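Local coordinates for protein SusD homolog (Bacteroides thetaiotaomicron VPI-5482, PDB 3IV0) that probably binds glycans at the outer membrane of this gut bacterium for uptake, as SusD-family proteins do, although its own ligand is unknown, at residues Ala53-Val65 against Ser296-Met308. Sequence-based numbering, arbitrary orientation. Where two conformers were deposited one is given.
Sequences APITAYSTGDKYV and SMPLFCYSGDYLM
Backbone bonds pair Ile55-Ala57 with Phe300-Tyr302 in antiparallel fashion: Thr56 and Cys301 exchange two N-H...O bonds, while Ser303 N reaches Pro54 O at 2.8 Å and Tyr58 N reaches Leu299 O at 3.1 Å, the latter donor standing well above the carbonyl plane. A water also donates to Leu299 O and to Asp62 OD2 while accepting from Ser59 N, tying the turn at Ser59-Asp62 to Leu299, just ahead of strand 300-302.

CH-pi contacts dominate one face of the ribbon. With CG1 lodged between its backbone N and carbonyl carbon (chi1 60°), Ile55 straddles two rings: CG2 sits 3.7 Å from the Tyr302 ring centroid, and CD1 lies over the centre of the Phe300 ring. Further along, Pro54 CG rests on the Tyr306 ring, toward its rim.

On the other side, the Tyr58 ring takes Met297 CB over one face, Pro298 CD 3.6 Å from its CE2, and Cys301 SG obliquely; its hydroxyl is hydrogen-bonded to Lys339 N. Cut back to alanine, this position would probably leave Met297 and Cys301 without their aromatic partner and Lys339 N without its acceptor.

Strands 55-57 and 300-302 form a two-stranded antiparallel ribbon joining distant parts of a mainly helical SusD-family fold, with Ser303 as N-cap of helix 304-310.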
loop_
_atom_site.group_PDB
_atom_site.type_symbol
_atom_site.label_atom_id
_atom_site.label_comp_id
_atom_site.label_asym_id
_atom_site.label_seq_id
_atom_site.Cartn_x
_atom_site.Cartn_y
_atom_site.Cartn_z
ATOM N N ALA A 53 -6.744 10.637 8.876
ATOM C CA ALA A 53 -7.267 9.666 9.807
ATOM C C ALA A 53 -7.681 10.369 11.121
ATOM O O ALA A 53 -7.034 11.351 11.517
ATOM C CB ALA A 53 -6.212 8.592 10.098
ATOM N N PRO A 54 -8.725 9.860 11.769
ATOM C CA PRO A 54 -9.201 10.432 13.046
ATOM C C PRO A 54 -8.336 9.948 14.214
ATOM O O PRO A 54 -8.774 9.173 15.076
ATOM C CB PRO A 54 -10.630 9.935 13.114
ATOM C CG PRO A 54 -10.600 8.631 12.457
ATOM C CD PRO A 54 -9.591 8.763 11.318
ATOM N N ILE A 55 -7.100 10.451 14.222
ATOM C CA ILE A 55 -6.082 10.045 15.173
ATOM C C ILE A 55 -5.603 11.243 15.974
ATOM O O ILE A 55 -5.623 12.389 15.508
ATOM C CB ILE A 55 -4.899 9.336 14.468
ATOM C CG1 ILE A 55 -4.203 10.222 13.438
ATOM C CG2 ILE A 55 -5.368 8.018 13.865
ATOM C CD1 ILE A 55 -2.938 9.542 12.840
ATOM N N THR A 56 -5.150 10.943 17.188
ATOM C CA THR A 56 -4.629 11.948 18.086
ATOM C C THR A 56 -3.368 11.443 18.764
ATOM O O THR A 56 -3.342 10.310 19.207
ATOM C CB THR A 56 -5.665 12.289 19.187
ATOM O OG1 THR A 56 -6.893 12.687 18.578
ATOM C CG2 THR A 56 -5.149 13.379 20.085
ATOM N N ALA A 57 -2.332 12.279 18.825
ATOM C CA ALA A 57 -1.086 11.953 19.525
ATOM C C ALA A 57 -1.271 11.990 21.020
ATOM O O ALA A 57 -1.968 12.856 21.523
ATOM C CB ALA A 57 0.019 12.914 19.117
ATOM N N TYR A 58 -0.630 11.073 21.717
ATOM C CA TYR A 58 -0.610 11.140 23.176
ATOM C C TYR A 58 0.318 12.256 23.668
ATOM O O TYR A 58 0.113 12.758 24.761
ATOM C CB TYR A 58 -0.218 9.796 23.754
ATOM C CG TYR A 58 -1.329 8.782 23.689
ATOM C CD1 TYR A 58 -2.289 8.718 24.698
ATOM C CD2 TYR A 58 -1.409 7.860 22.645
ATOM C CE1 TYR A 58 -3.315 7.808 24.647
ATOM C CE2 TYR A 58 -2.430 6.932 22.590
ATOM C CZ TYR A 58 -3.374 6.891 23.603
ATOM O OH TYR A 58 -4.385 5.946 23.535
ATOM N N SER A 59 1.287 12.666 22.857
ATOM C CA SER A 59 2.196 13.755 23.196
ATOM C C SER A 59 2.120 14.835 22.103
ATOM O O SER A 59 2.602 14.606 20.999
ATOM C CB SER A 59 3.626 13.208 23.332
ATOM O OG SER A 59 3.789 12.408 24.510
ATOM N N THR A 60 1.517 15.994 22.395
ATOM C CA THR A 60 1.295 17.025 21.382
ATOM C C THR A 60 2.593 17.495 20.718
ATOM O O THR A 60 2.567 18.046 19.624
ATOM C CB THR A 60 0.548 18.256 21.976
ATOM O OG1 THR A 60 1.374 18.910 22.942
ATOM C CG2 THR A 60 -0.743 17.836 22.627
ATOM N N GLY A 61 3.726 17.284 21.379
ATOM C CA GLY A 61 5.036 17.539 20.766
ATOM C C GLY A 61 5.343 16.752 19.487
ATOM O O GLY A 61 6.214 17.165 18.698
ATOM N N ASP A 62 4.645 15.625 19.283
ATOM C CA ASP A 62 4.741 14.834 18.028
ATOM C C ASP A 62 3.808 15.468 17.005
ATOM O O ASP A 62 2.711 14.958 16.682
ATOM C CB ASP A 62 4.355 13.380 18.302
ATOM C CG ASP A 62 5.331 12.696 19.241
ATOM O OD1 ASP A 62 6.555 12.923 19.093
ATOM O OD2 ASP A 62 4.896 11.892 20.075
ATOM N N LYS A 63 4.242 16.607 16.505
ATOM C CA LYS A 63 3.364 17.526 15.810
ATOM C C LYS A 63 2.862 16.960 14.493
ATOM O O LYS A 63 1.760 17.278 14.044
ATOM C CB LYS A 63 4.102 18.834 15.566
ATOM C CG LYS A 63 4.307 19.623 16.850
ATOM C CD LYS A 63 5.066 20.905 16.565
ATOM C CE LYS A 63 5.113 21.753 17.830
ATOM N NZ LYS A 63 6.008 22.930 17.705
ATOM N N TYR A 64 3.645 16.077 13.886
ATOM C CA TYR A 64 3.298 15.502 12.587
ATOM C C TYR A 64 2.007 14.693 12.627
ATOM O O TYR A 64 1.313 14.624 11.609
ATOM C CB TYR A 64 4.440 14.655 12.031
ATOM C CG TYR A 64 4.822 13.454 12.837
ATOM C CD1 TYR A 64 4.232 12.232 12.625
ATOM C CD2 TYR A 64 5.820 13.541 13.808
ATOM C CE1 TYR A 64 4.588 11.119 13.354
ATOM C CE2 TYR A 64 6.178 12.427 14.560
ATOM C CZ TYR A 64 5.561 11.215 14.316
ATOM O OH TYR A 64 5.940 10.106 15.016
ATOM N N VAL A 65 1.630 14.151 13.791
ATOM C CA VAL A 65 0.397 13.393 13.875
ATOM C C VAL A 65 -0.804 14.268 13.527
ATOM O O VAL A 65 -1.618 13.911 12.689
ATOM C CB VAL A 65 0.199 12.743 15.252
ATOM C CG1 VAL A 65 -1.178 12.076 15.317
ATOM C CG2 VAL A 65 1.341 11.739 15.495
ATOM N N SER A 296 4.719 3.694 28.136
ATOM C CA SER A 296 3.530 3.939 28.905
ATOM C C SER A 296 2.309 4.196 28.012
ATOM O O SER A 296 1.186 4.010 28.428
ATOM C CB SER A 296 3.745 5.139 29.835
ATOM O OG SER A 296 4.798 4.882 30.770
HETATM N N MSE A 297 2.540 4.693 26.793
HETATM C CA MSE A 297 1.449 4.973 25.843
HETATM C C MSE A 297 2.028 4.916 24.426
HETATM O O MSE A 297 3.222 5.134 24.237
HETATM C CB MSE A 297 0.790 6.340 26.102
HETATM C CG MSE A 297 1.708 7.550 25.884
HETATM SE SE MSE A 297 1.322 9.148 26.991
HETATM C CE MSE A 297 2.994 10.046 26.708
ATOM N N PRO A 298 1.182 4.607 23.426
ATOM C CA PRO A 298 1.655 4.624 22.030
ATOM C C PRO A 298 1.854 6.011 21.485
ATOM O O PRO A 298 1.604 6.998 22.148
ATOM C CB PRO A 298 0.524 3.949 21.261
ATOM C CG PRO A 298 -0.431 3.422 22.249
ATOM C CD PRO A 298 -0.236 4.240 23.512
ATOM N N LEU A 299 2.260 6.101 20.221
ATOM C CA LEU A 299 2.358 7.392 19.566
ATOM C C LEU A 299 0.999 8.071 19.390
ATOM O O LEU A 299 0.853 9.273 19.606
ATOM C CB LEU A 299 3.028 7.211 18.186
ATOM C CG LEU A 299 3.211 8.484 17.378
ATOM C CD1 LEU A 299 4.329 9.299 17.970
ATOM C CD2 LEU A 299 3.555 8.148 15.907
ATOM N N PHE A 300 -0.005 7.310 18.953
ATOM C CA PHE A 300 -1.329 7.859 18.705
ATOM C C PHE A 300 -2.412 6.816 18.866
ATOM O O PHE A 300 -2.149 5.629 18.941
ATOM C CB PHE A 300 -1.442 8.537 17.315
ATOM C CG PHE A 300 -1.281 7.602 16.127
ATOM C CD1 PHE A 300 -2.346 6.819 15.664
ATOM C CD2 PHE A 300 -0.095 7.543 15.444
ATOM C CE1 PHE A 300 -2.212 5.992 14.561
ATOM C CE2 PHE A 300 0.054 6.699 14.348
ATOM C CZ PHE A 300 -0.998 5.941 13.900
ATOM N N CYS A 301 -3.641 7.304 18.912
ATOM C CA CYS A 301 -4.800 6.442 18.927
ATOM C C CYS A 301 -5.901 6.973 18.023
ATOM O O CYS A 301 -5.964 8.149 17.710
ATOM C CB CYS A 301 -5.342 6.262 20.358
ATOM S SG CYS A 301 -5.985 7.743 21.158
ATOM N N TYR A 302 -6.790 6.059 17.654
ATOM C CA TYR A 302 -7.963 6.358 16.851
ATOM C C TYR A 302 -9.124 6.787 17.728
ATOM O O TYR A 302 -9.315 6.240 18.819
ATOM C CB TYR A 302 -8.400 5.098 16.091
ATOM C CG TYR A 302 -7.538 4.826 14.864
ATOM C CD1 TYR A 302 -6.324 4.196 14.999
ATOM C CD2 TYR A 302 -7.918 5.280 13.622
ATOM C CE1 TYR A 302 -5.525 3.956 13.893
ATOM C CE2 TYR A 302 -7.105 5.043 12.491
ATOM C CZ TYR A 302 -5.928 4.381 12.665
ATOM O OH TYR A 302 -5.105 4.137 11.588
ATOM N N SER A 303 -9.897 7.726 17.240
ATOM C CA SER A 303 -11.162 8.112 17.874
ATOM C C SER A 303 -12.020 6.905 18.217
ATOM O O SER A 303 -12.288 6.055 17.388
ATOM C CB SER A 303 -11.916 9.026 16.908
ATOM O OG SER A 303 -13.286 9.116 17.185
ATOM N N GLY A 304 -12.544 6.885 19.437
ATOM C CA GLY A 304 -13.493 5.859 19.824
ATOM C C GLY A 304 -14.795 5.959 19.077
ATOM O O GLY A 304 -15.384 4.936 18.772
ATOM N N ASP A 305 -15.220 7.167 18.731
ATOM C CA ASP A 305 -16.418 7.349 17.929
ATOM C C ASP A 305 -16.210 6.747 16.548
ATOM O O ASP A 305 -17.093 6.068 16.032
ATOM C CB ASP A 305 -16.789 8.820 17.811
ATOM C CG ASP A 305 -17.200 9.442 19.148
ATOM O OD1 ASP A 305 -18.022 8.853 19.874
ATOM O OD2 ASP A 305 -16.677 10.535 19.468
ATOM N N TYR A 306 -15.053 7.000 15.937
ATOM C CA TYR A 306 -14.755 6.386 14.657
ATOM C C TYR A 306 -14.831 4.861 14.730
ATOM O O TYR A 306 -15.437 4.221 13.875
ATOM C CB TYR A 306 -13.374 6.793 14.178
ATOM C CG TYR A 306 -13.018 6.174 12.844
ATOM C CD1 TYR A 306 -13.784 6.464 11.714
ATOM C CD2 TYR A 306 -11.963 5.312 12.722
ATOM C CE1 TYR A 306 -13.487 5.922 10.477
ATOM C CE2 TYR A 306 -11.632 4.761 11.452
ATOM C CZ TYR A 306 -12.432 5.080 10.356
ATOM O OH TYR A 306 -12.137 4.555 9.113
ATOM N N LEU A 307 -14.227 4.264 15.755
ATOM C CA LEU A 307 -14.182 2.818 15.846
ATOM C C LEU A 307 -15.565 2.245 16.193
ATOM O O LEU A 307 -15.882 1.133 15.800
ATOM C CB LEU A 307 -13.056 2.378 16.794
ATOM C CG LEU A 307 -11.633 2.759 16.344
ATOM C CD1 LEU A 307 -10.624 2.289 17.383
ATOM C CD2 LEU A 307 -11.278 2.207 14.936
HETATM N N MSE A 308 -16.392 2.999 16.916
HETATM C CA MSE A 308 -17.774 2.568 17.138
HETATM C C MSE A 308 -18.551 2.580 15.814
HETATM O O MSE A 308 -19.502 1.813 15.652
HETATM C CB MSE A 308 -18.464 3.456 18.174
HETATM C CG MSE A 308 -18.139 3.081 19.613
HETATM SE SE MSE A 308 -19.147 4.137 20.907
HETATM C CE MSE A 308 -18.194 5.727 20.788
HETATM O O HOH W 1 2.521 10.884 20.895
HETATM O O HOH W 2 3.502 9.703 23.055
#